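Local structure of N-alpha-acetyltransferase 35, NatC auxiliary subunit (Saccharomyces cerevisiae, 6YGA) at residues L303-D306 with V307-I310; R335-I338 with A339-L342; F522-D525 with N526-Q530; Q532-K535 with Q536-Y540. The protein serves as the auxiliary subunit of the yeast NatC N-terminal acetyltransferase, which acetylates the N-terminal Met of the L-A virus Gag protein. One frame throughout, in Å; residues are numbered along the deposited sequence.

Interaction 1 of 4, residues L303-D306 with V307-I310; sequences LAND and VKTI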
loop_
_atom_site.group_PDB
_atom_site.type_symbol
_atom_site.label_atom_id
_atom_site.label_comp_id
_atom_site.label_asym_id
_atom_site.label_seq_id
_atom_site.Cartn_x
_atom_site.Cartn_y
_atom_site.Cartn_z
ATOM N N LEU B 303 -15.752 -3.913 -10.052
ATOM C CA LEU B 303 -15.399 -5.212 -9.489
ATOM C C LEU B 303 -15.610 -6.330 -10.501
ATOM O O LEU B 303 -14.767 -7.224 -10.634
ATOM C CB LEU B 303 -16.221 -5.475 -8.229
ATOM C CG LEU B 303 -16.203 -6.913 -7.713
ATOM C CD1 LEU B 303 -14.819 -7.289 -7.206
ATOM C CD2 LEU B 303 -17.252 -7.095 -6.630
ATOM N N ALA B 304 -16.727 -6.293 -11.229
ATOM C CA ALA B 304 -17.039 -7.380 -12.151
ATOM C C ALA B 304 -16.068 -7.416 -13.325
ATOM O O ALA B 304 -15.616 -8.494 -13.726
ATOM C CB ALA B 304 -18.478 -7.251 -12.646
ATOM N N ASN B 305 -15.736 -6.253 -13.893
ATOM C CA ASN B 305 -14.829 -6.235 -15.037
ATOM C C ASN B 305 -13.413 -6.622 -14.630
ATOM O O ASN B 305 -12.701 -7.277 -15.399
ATOM C CB ASN B 305 -14.837 -4.860 -15.704
ATOM C CG ASN B 305 -16.111 -4.596 -16.478
ATOM O OD1 ASN B 305 -16.753 -3.560 -16.304
ATOM N ND2 ASN B 305 -16.488 -5.538 -17.337
ATOM N N ASP B 306 -12.986 -6.228 -13.430
ATOM C CA ASP B 306 -11.646 -6.584 -12.974
ATOM C C ASP B 306 -11.511 -8.089 -12.776
ATOM O O ASP B 306 -10.481 -8.678 -13.125
ATOM C CB ASP B 306 -11.319 -5.833 -11.682
ATOM C CG ASP B 306 -11.087 -4.350 -11.913
ATOM O OD1 ASP B 306 -11.197 -3.907 -13.076
ATOM O OD2 ASP B 306 -10.791 -3.628 -10.938
ATOM N N VAL B 307 -12.544 -8.728 -12.222
ATOM C CA VAL B 307 -12.523 -10.178 -12.067
ATOM C C VAL B 307 -12.576 -10.860 -13.429
ATOM O O VAL B 307 -11.894 -11.865 -13.661
ATOM C CB VAL B 307 -13.674 -10.632 -11.151
ATOM C CG1 VAL B 307 -13.817 -12.148 -11.170
ATOM C CG2 VAL B 307 -13.446 -10.138 -9.728
ATOM N N LYS B 308 -13.377 -10.320 -14.354
ATOM C CA LYS B 308 -13.421 -10.870 -15.707
ATOM C C LYS B 308 -12.046 -10.833 -16.361
ATOM O O LYS B 308 -11.675 -11.754 -17.098
ATOM C CB LYS B 308 -14.438 -10.108 -16.558
ATOM C CG LYS B 308 -15.888 -10.422 -16.222
ATOM C CD LYS B 308 -16.852 -9.588 -17.051
ATOM C CE LYS B 308 -16.752 -9.933 -18.527
ATOM N NZ LYS B 308 -17.705 -9.138 -19.353
ATOM N N THR B 309 -11.274 -9.776 -16.100
ATOM C CA THR B 309 -9.925 -9.694 -16.650
ATOM C C THR B 309 -9.029 -10.782 -16.068
ATOM O O THR B 309 -8.161 -11.319 -16.765
ATOM C CB THR B 309 -9.337 -8.307 -16.388
ATOM O OG1 THR B 309 -10.223 -7.312 -16.913
ATOM C CG2 THR B 309 -7.978 -8.157 -17.062
ATOM N N ILE B 310 -9.239 -11.129 -14.795
ATOM C CA ILE B 310 -8.428 -12.160 -14.151
ATOM C C ILE B 310 -8.610 -13.500 -14.850
ATOM O O ILE B 310 -7.639 -14.225 -15.097
ATOM C CB ILE B 310 -8.780 -12.255 -12.655
ATOM C CG1 ILE B 310 -8.450 -10.941 -11.948
ATOM C CG2 ILE B 310 -8.071 -13.439 -12.003
ATOM C CD1 ILE B 310 -7.062 -10.425 -12.234
#

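Interaction 2 of 4, residues R335-I338 with A339-L342; sequences RHVI and ARIL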
loop_
_atom_site.group_PDB
_atom_site.type_symbol
_atom_site.label_atom_id
_atom_site.label_comp_id
_atom_site.label_asym_id
_atom_site.label_seq_id
_atom_site.Cartn_x
_atom_site.Cartn_y
_atom_site.Cartn_z
ATOM N N ARG B 335 -6.082 -2.423 -10.019
ATOM C CA ARG B 335 -7.278 -3.249 -10.089
ATOM C C ARG B 335 -7.935 -3.372 -8.718
ATOM O O ARG B 335 -7.321 -3.127 -7.676
ATOM C CB ARG B 335 -6.943 -4.643 -10.623
ATOM C CG ARG B 335 -6.506 -4.681 -12.079
ATOM C CD ARG B 335 -7.668 -4.399 -13.020
ATOM N NE ARG B 335 -7.274 -4.516 -14.421
ATOM C CZ ARG B 335 -8.109 -4.385 -15.448
ATOM N NH1 ARG B 335 -9.395 -4.131 -15.232
ATOM N NH2 ARG B 335 -7.661 -4.505 -16.689
ATOM N N HIS B 336 -9.209 -3.766 -8.733
ATOM C CA HIS B 336 -9.942 -4.011 -7.500
ATOM C C HIS B 336 -9.209 -5.046 -6.652
ATOM O O HIS B 336 -8.581 -5.973 -7.174
ATOM C CB HIS B 336 -11.361 -4.483 -7.832
ATOM C CG HIS B 336 -12.306 -4.437 -6.674
ATOM N ND1 HIS B 336 -12.342 -5.415 -5.703
ATOM C CD2 HIS B 336 -13.261 -3.537 -6.337
ATOM C CE1 HIS B 336 -13.273 -5.117 -4.815
ATOM N NE2 HIS B 336 -13.845 -3.983 -5.176
ATOM N N VAL B 337 -9.276 -4.873 -5.329
ATOM C CA VAL B 337 -8.483 -5.709 -4.431
ATOM C C VAL B 337 -8.912 -7.171 -4.521
ATOM O O VAL B 337 -8.078 -8.080 -4.436
ATOM C CB VAL B 337 -8.560 -5.171 -2.987
ATOM C CG1 VAL B 337 -10.000 -5.151 -2.483
ATOM C CG2 VAL B 337 -7.668 -5.984 -2.054
ATOM N N ILE B 338 -10.212 -7.427 -4.703
ATOM C CA ILE B 338 -10.680 -8.803 -4.852
ATOM C C ILE B 338 -10.035 -9.448 -6.072
ATOM O O ILE B 338 -9.541 -10.580 -6.011
ATOM C CB ILE B 338 -12.216 -8.848 -4.939
ATOM C CG1 ILE B 338 -12.855 -8.354 -3.636
ATOM C CG2 ILE B 338 -12.689 -10.258 -5.254
ATOM C CD1 ILE B 338 -12.579 -9.233 -2.436
ATOM N N ALA B 339 -10.014 -8.728 -7.196
ATOM C CA ALA B 339 -9.369 -9.257 -8.392
ATOM C C ALA B 339 -7.869 -9.421 -8.184
ATOM O O ALA B 339 -7.257 -10.342 -8.735
ATOM C CB ALA B 339 -9.649 -8.346 -9.588
ATOM N N ARG B 340 -7.257 -8.540 -7.389
ATOM C CA ARG B 340 -5.818 -8.634 -7.169
ATOM C C ARG B 340 -5.469 -9.809 -6.265
ATOM O O ARG B 340 -4.412 -10.427 -6.426
ATOM C CB ARG B 340 -5.282 -7.324 -6.595
ATOM C CG ARG B 340 -5.333 -6.176 -7.587
ATOM C CD ARG B 340 -4.480 -4.993 -7.162
ATOM N NE ARG B 340 -5.040 -4.278 -6.019
ATOM C CZ ARG B 340 -4.541 -4.327 -4.788
ATOM N NH1 ARG B 340 -3.465 -5.059 -4.532
ATOM N NH2 ARG B 340 -5.116 -3.636 -3.812
ATOM N N ILE B 341 -6.329 -10.129 -5.299
ATOM C CA ILE B 341 -6.134 -11.355 -4.531
ATOM C C ILE B 341 -6.430 -12.567 -5.397
ATOM O O ILE B 341 -5.763 -13.604 -5.295
ATOM C CB ILE B 341 -7.012 -11.347 -3.268
ATOM C CG1 ILE B 341 -6.713 -10.121 -2.408
ATOM C CG2 ILE B 341 -6.810 -12.632 -2.464
ATOM C CD1 ILE B 341 -7.625 -9.990 -1.197
ATOM N N LEU B 342 -7.432 -12.452 -6.270
ATOM C CA LEU B 342 -7.904 -13.605 -7.025
ATOM C C LEU B 342 -6.845 -14.110 -7.999
ATOM O O LEU B 342 -6.675 -15.325 -8.163
ATOM C CB LEU B 342 -9.192 -13.244 -7.765
ATOM C CG LEU B 342 -10.010 -14.416 -8.301
ATOM C CD1 LEU B 342 -10.449 -15.304 -7.153
ATOM C CD2 LEU B 342 -11.211 -13.906 -9.081
HETATM O O HOH W 1 -7.213 -2.044 -4.981
#

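Interaction 3 of 4, residues F522-D525 with N526-Q530; sequences FAMD and NEMEQ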
loop_
_atom_site.group_PDB
_atom_site.type_symbol
_atom_site.label_atom_id
_atom_site.label_comp_id
_atom_site.label_asym_id
_atom_site.label_seq_id
_atom_site.Cartn_x
_atom_site.Cartn_y
_atom_site.Cartn_z
ATOM N N PHE B 522 15.502 -33.072 -38.761
ATOM C CA PHE B 522 15.260 -32.970 -37.326
ATOM C C PHE B 522 15.312 -31.521 -36.861
ATOM O O PHE B 522 14.468 -31.085 -36.071
ATOM C CB PHE B 522 16.278 -33.818 -36.560
ATOM C CG PHE B 522 16.299 -33.551 -35.079
ATOM C CD1 PHE B 522 15.398 -34.178 -34.233
ATOM C CD2 PHE B 522 17.227 -32.675 -34.532
ATOM C CE1 PHE B 522 15.417 -33.932 -32.869
ATOM C CE2 PHE B 522 17.250 -32.424 -33.171
ATOM C CZ PHE B 522 16.345 -33.054 -32.339
ATOM N N ALA B 523 16.296 -30.758 -37.343
ATOM C CA ALA B 523 16.412 -29.362 -36.939
ATOM C C ALA B 523 15.176 -28.569 -37.343
ATOM O O ALA B 523 14.639 -27.785 -36.553
ATOM C CB ALA B 523 17.673 -28.745 -37.545
HETATM N N MSE B 524 14.707 -28.764 -38.571
HETATM C CA MSE B 524 13.525 -28.066 -39.056
HETATM C C MSE B 524 12.282 -28.455 -38.267
HETATM O O MSE B 524 11.430 -27.616 -37.980
HETATM C CB MSE B 524 13.309 -28.354 -40.543
HETATM C CG MSE B 524 14.406 -27.813 -41.439
HETATM SE SE MSE B 524 14.355 -25.870 -41.585
HETATM C CE MSE B 524 12.940 -25.704 -42.915
ATOM N N ASP B 525 12.188 -29.738 -37.911
ATOM C CA ASP B 525 11.005 -30.229 -37.217
ATOM C C ASP B 525 11.018 -29.900 -35.727
ATOM O O ASP B 525 9.949 -29.774 -35.119
ATOM C CB ASP B 525 10.869 -31.741 -37.410
ATOM C CG ASP B 525 10.522 -32.121 -38.838
ATOM O OD1 ASP B 525 9.991 -31.264 -39.575
ATOM O OD2 ASP B 525 10.774 -33.284 -39.219
ATOM N N ASN B 526 12.199 -29.753 -35.123
ATOM C CA ASN B 526 12.312 -29.624 -33.677
ATOM C C ASN B 526 12.889 -28.300 -33.195
ATOM O O ASN B 526 12.713 -27.971 -32.017
ATOM C CB ASN B 526 13.173 -30.763 -33.106
ATOM C CG ASN B 526 12.493 -32.117 -33.195
ATOM O OD1 ASN B 526 12.320 -32.672 -34.282
ATOM N ND2 ASN B 526 12.117 -32.665 -32.045
ATOM N N GLU B 527 13.562 -27.531 -34.054
ATOM C CA GLU B 527 14.292 -26.361 -33.574
ATOM C C GLU B 527 13.959 -25.074 -34.323
ATOM O O GLU B 527 13.940 -23.995 -33.720
ATOM C CB GLU B 527 15.798 -26.620 -33.653
ATOM C CG GLU B 527 16.291 -27.670 -32.674
ATOM C CD GLU B 527 17.780 -27.912 -32.783
ATOM O OE1 GLU B 527 18.388 -27.444 -33.769
ATOM O OE2 GLU B 527 18.343 -28.568 -31.882
HETATM N N MSE B 528 13.702 -25.167 -35.624
HETATM C CA MSE B 528 13.562 -23.975 -36.461
HETATM C C MSE B 528 12.401 -23.070 -36.053
HETATM O O MSE B 528 12.566 -21.855 -35.948
HETATM C CB MSE B 528 13.398 -24.371 -37.929
HETATM C CG MSE B 528 13.392 -23.184 -38.883
HETATM SE SE MSE B 528 14.995 -22.071 -38.750
HETATM C CE MSE B 528 15.490 -22.066 -40.637
ATOM N N GLU B 529 11.229 -23.666 -35.826
ATOM C CA GLU B 529 10.050 -22.870 -35.499
ATOM C C GLU B 529 10.259 -22.069 -34.218
ATOM O O GLU B 529 9.868 -20.898 -34.138
ATOM C CB GLU B 529 8.826 -23.778 -35.382
ATOM C CG GLU B 529 7.526 -23.049 -35.090
ATOM C CD GLU B 529 6.333 -23.986 -35.059
ATOM O OE1 GLU B 529 6.494 -25.172 -35.419
ATOM O OE2 GLU B 529 5.234 -23.535 -34.674
ATOM N N GLN B 530 10.892 -22.677 -33.210
ATOM C CA GLN B 530 11.147 -21.965 -31.961
ATOM C C GLN B 530 12.213 -20.889 -32.139
ATOM O O GLN B 530 12.124 -19.814 -31.534
ATOM C CB GLN B 530 11.555 -22.950 -30.866
ATOM C CG GLN B 530 11.792 -22.297 -29.517
ATOM C CD GLN B 530 10.552 -21.604 -28.990
ATOM O OE1 GLN B 530 9.544 -22.248 -28.701
ATOM N NE2 GLN B 530 10.616 -20.284 -28.869
HETATM O O HOH W 2 10.485 -26.580 -35.596
#

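Interaction 4 of 4, residues Q532-K535 with Q536-Y540; sequences QATK and QFLNY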
loop_
_atom_site.group_PDB
_atom_site.type_symbol
_atom_site.label_atom_id
_atom_site.label_comp_id
_atom_site.label_asym_id
_atom_site.label_seq_id
_atom_site.Cartn_x
_atom_site.Cartn_y
_atom_site.Cartn_z
ATOM N N GLN B 532 12.776 -19.110 -34.875
ATOM C CA GLN B 532 12.142 -17.965 -35.517
ATOM C C GLN B 532 11.275 -17.199 -34.530
ATOM O O GLN B 532 11.281 -15.962 -34.516
ATOM C CB GLN B 532 11.314 -18.420 -36.716
ATOM C CG GLN B 532 12.132 -19.017 -37.849
ATOM C CD GLN B 532 12.972 -17.985 -38.584
ATOM O OE1 GLN B 532 12.751 -16.779 -38.456
ATOM N NE2 GLN B 532 13.939 -18.456 -39.363
ATOM N N ALA B 533 10.524 -17.914 -33.691
ATOM C CA ALA B 533 9.671 -17.243 -32.716
ATOM C C ALA B 533 10.508 -16.469 -31.704
ATOM O O ALA B 533 10.187 -15.325 -31.361
ATOM C CB ALA B 533 8.771 -18.260 -32.016
ATOM N N THR B 534 11.588 -17.083 -31.214
ATOM C CA THR B 534 12.485 -16.386 -30.299
ATOM C C THR B 534 13.140 -15.186 -30.974
ATOM O O THR B 534 13.267 -14.117 -30.367
ATOM C CB THR B 534 13.540 -17.359 -29.770
ATOM O OG1 THR B 534 12.903 -18.357 -28.965
ATOM C CG2 THR B 534 14.581 -16.633 -28.931
ATOM N N LYS B 535 13.550 -15.338 -32.237
ATOM C CA LYS B 535 14.161 -14.221 -32.949
ATOM C C LYS B 535 13.207 -13.035 -33.037
ATOM O O LYS B 535 13.603 -11.889 -32.799
ATOM C CB LYS B 535 14.597 -14.665 -34.344
ATOM C CG LYS B 535 15.103 -13.535 -35.222
ATOM C CD LYS B 535 15.321 -14.002 -36.650
ATOM C CE LYS B 535 15.755 -12.846 -37.531
ATOM N NZ LYS B 535 16.019 -13.268 -38.931
ATOM N N GLN B 536 11.940 -13.294 -33.364
ATOM C CA GLN B 536 10.966 -12.214 -33.465
ATOM C C GLN B 536 10.580 -11.671 -32.096
ATOM O O GLN B 536 10.240 -10.489 -31.976
ATOM C CB GLN B 536 9.740 -12.702 -34.230
ATOM C CG GLN B 536 10.080 -13.099 -35.652
ATOM C CD GLN B 536 9.147 -14.143 -36.212
ATOM O OE1 GLN B 536 7.941 -14.118 -35.962
ATOM N NE2 GLN B 536 9.701 -15.080 -36.973
ATOM N N PHE B 537 10.632 -12.508 -31.056
ATOM C CA PHE B 537 10.423 -12.015 -29.698
ATOM C C PHE B 537 11.544 -11.067 -29.285
ATOM O O PHE B 537 11.285 -9.971 -28.775
ATOM C CB PHE B 537 10.308 -13.191 -28.725
ATOM C CG PHE B 537 10.246 -12.785 -27.275
ATOM C CD1 PHE B 537 9.423 -11.751 -26.857
ATOM C CD2 PHE B 537 10.997 -13.458 -26.326
ATOM C CE1 PHE B 537 9.367 -11.386 -25.520
ATOM C CE2 PHE B 537 10.942 -13.100 -24.991
ATOM C CZ PHE B 537 10.124 -12.063 -24.589
ATOM N N LEU B 538 12.800 -11.469 -29.503
ATOM C CA LEU B 538 13.920 -10.586 -29.189
ATOM C C LEU B 538 13.873 -9.313 -30.023
ATOM O O LEU B 538 14.363 -8.264 -29.589
ATOM C CB LEU B 538 15.248 -11.311 -29.407
ATOM C CG LEU B 538 15.520 -12.495 -28.479
ATOM C CD1 LEU B 538 16.790 -13.224 -28.881
ATOM C CD2 LEU B 538 15.604 -12.023 -27.036
ATOM N N ASN B 539 13.288 -9.386 -31.219
ATOM C CA ASN B 539 13.116 -8.186 -32.025
ATOM C C ASN B 539 12.210 -7.182 -31.324
ATOM O O ASN B 539 12.458 -5.972 -31.369
ATOM C CB ASN B 539 12.552 -8.558 -33.392
ATOM C CG ASN B 539 13.271 -7.867 -34.518
ATOM O OD1 ASN B 539 14.301 -8.345 -34.996
ATOM N ND2 ASN B 539 12.739 -6.730 -34.949
ATOM N N TYR B 540 11.156 -7.668 -30.665
ATOM C CA TYR B 540 10.266 -6.779 -29.927
ATOM C C TYR B 540 10.952 -6.210 -28.689
ATOM O O TYR B 540 10.812 -5.017 -28.391
ATOM C CB TYR B 540 8.986 -7.519 -29.541
ATOM C CG TYR B 540 8.232 -6.879 -28.397
ATOM C CD1 TYR B 540 7.605 -5.651 -28.555
ATOM C CD2 TYR B 540 8.144 -7.506 -27.159
ATOM C CE1 TYR B 540 6.914 -5.060 -27.511
ATOM C CE2 TYR B 540 7.453 -6.924 -26.108
ATOM C CZ TYR B 540 6.839 -5.699 -26.290
ATOM O OH TYR B 540 6.148 -5.105 -25.256
#

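Interaction 1 of 4, residues L303-D306 with V307-I310
Thr-309 grips the carbonyl oxygen of Asn-305 twice. Its backbone N donates to Asn-305 O, and its hydroxyl OG1 donates to the same oxygen over 2.9 Å. The two donors reach that oxygen from opposite faces of the carbonyl plane, the hydroxyl tilted 30° out of it. A chi1 of -55° puts OG1 beside its own backbone N, aimed back down the helix, and the bond to Asn-305 O then holds that rotation. The remaining backbone bonds are regular i to i+4 links: Val-307 N to Leu-303 O (3.1 Å), Lys-308 N to Ala-304 O (3.0 Å) and Ile-310 N to Asp-306 O (3.2 Å).

Between the two segments, apolar side-chain contact is one pair. Leu-303 and Val-307 run side by side in the same direction, and methyl CD1 of Leu-303 lies 4.0 Å from CG2 of Val-307. On another side of the helix, the aliphatic part of Lys-308 packs over the preceding turn, its CG 3.2 Å from Ala-304 O, before a bend at chi3 (65°) redirects the chain to a salt bridge with Asp-248.

The charged group of Asp-306 finds its partners outside both segments: OD1 forms a salt bridge with Arg-335 and OD2 accepts from the backbone N of His-336. The arrangement is that of a mostly buried helix in a largely helical protein: helix 298-311 touches helix 245-260 through Ala-304 and helix 337-347 through Leu-303 and Ile-310, with a threonine hydroxyl bonded to the carbonyl one turn back.

Interaction 2 of 4, residues R335-I338 with A339-L342
Arg-340 folds back onto Arg-335 at the start of helix 337-347, where His-336 is the N-cap. The cap is made by the imidazole: ND1 accepts from Ile-338 N at 3.1 Å, with the N-H pointing to it at 154° and the donor 18° out of the ring plane. Acceptance at ND1 satisfies an amide of the first helical turn, while NE2 of the same ring makes a weak hydrogen bond to Asn-105 OD1. Next in line, His-336 O receives Arg-340 N in the carbonyl plane at 2.9 Å, Val-337 O receives Ile-341 N at 2.8 Å, and Ile-338 O receives Leu-342 N at 2.8 Å.

Arg-335 O has two partners. Arg-340 NE donates to it at 3.0 Å, reaching it from above the carbonyl plane although the oxygen sits almost exactly in the guanidinium plane. Water 1 also donates to Arg-335 O (2.9 Å) and accepts from Arg-340 NH2, closing a ring through NE, CZ, NH2, water 1 and Arg-335 O that grips one edge of the guanidinium and limits its rotation. The turn at chi3 (-71°) brings NE round to this carbonyl. NH2 has a further, charged partner in Asp-176, through a salt bridge.

Arg-335 looks elsewhere, its NE donating to Phe-329 O and its backbone N to Asn-330 OD1. Apolar packing is slighter, with Val-337 and Ile-341 lying side by side and CG2 of Val-337 4.1 Å from CD1 of Ile-341.

Interaction 3 of 4, residues F522-D525 with N526-Q530
Phe-522 and Asn-526 meet one turn apart, the ring lying against the side chain of the asparagine. CB of Asn-526 is over one face, 4.1 Å from the ring centroid and 19° off the normal, which makes a CH-pi contact. The amide is stacked on the ring too, the two planes 23° apart. With CG of Phe-522 opposite its own backbone N (chi1 168°), the ring swings forward along the helix to reach this neighbour. Phe-522 O takes the backbone N of Asn-526 at 2.8 Å.

Ala-523 marks a change in the winding. Its O accepts from both Glu-527 N (2.7 Å) and Met-528 N (2.9 Å), one donor on each face of the carbonyl plane. The second is an i to i+5 bond, the signature of a pi-type turn.

Met-524, modelled as selenomethionine, runs alongside Met-528, also selenomethionine; SE of the former is 3.9 Å from CG of the latter. Both touch Ile-497 of helix 465-506. Met-524 O has water 2 as a donor at 2.8 Å, and that water in turn accepts from Glu-529 N.

Asp-525 closes the segment, its carboxylate leading away from 526-530 and making a long, weak ion pair with Arg-521.

Chemically, Ala-523 O keeps its i+4 donor and takes an i+5 donor as well, and the bridge from Met-524 O to Glu-529 N is consistent with water 2 filling in for a direct backbone bond at the widened turn. Selenium and apolar carbon face the partner helix, whereas Phe-522, Asn-526 and the acidic Asp-525 and Glu-529 are exposed.

Interaction 4 of 4, residues Q532-K535 with Q536-Y540
Gln-536 lays its side chain back over the preceding turn, where it meets Gln-532. NE2 of Gln-536 comes within 3.7 Å of CB of Gln-532, and the two amide planes are turned 45° from each other. NE2 is also 3.1 Å from Gln-532 O, but the angle is too poor for a hydrogen bond; that oxygen is instead held by the backbone N of Gln-536, 3.0 Å away. Carbon meets carbon between Thr-534 and Leu-538, which point the same way, CG2 of the threonine 4.1 Å from CD1 of the leucine. In the backbone of the same pair, Leu-538 N donates to Thr-534 O at 2.8 Å in an almost straight bond (173°).

These are the i to i+4 contacts of regular alpha-helical turns within the long helix 511-564, which packs against helix 465-506. Gln-532, Thr-534 and Lys-535 pack on Ile-490 and Ile-494 of that helix, and Gln-487 adds polar bonds, its NE2 donating both to Lys-535 O and to Asn-539 OD1. The same Lys-535 O accepts Asn-539 N at 3.0 Å. Lys-535 stretches out fully beyond CG, with CG set opposite the backbone N (chi1 173°), and its NZ forms a salt bridge with Glu-491.

Further out, Thr-534 OG1 is hydrogen-bonded to Glu-370 O and to Gln-530 NE2. Phe-537 lies on Leu-320 of helix 319-328.

Interactions 1 and 2 are buried, and touch: the Asp-306 carboxylate is their joint, tying helix 298-311 to the start of helix 337-347. Interactions 3 and 4 share helix 511-564, their centres about 15 Å apart. Interaction 4, partly buried, draws its polar ends into partners on neighbouring helices and loops; interaction 3, at the surface about 40 Å from the chain centre, relies on a ring-amide stack, a bridging water and an apolar selenomethionine pair set against helix 465-506. Backbone geometry differs likewise: regular turns in interactions 1 and 4, a capped helix start in interaction 2, a pi-type turn in interaction 3.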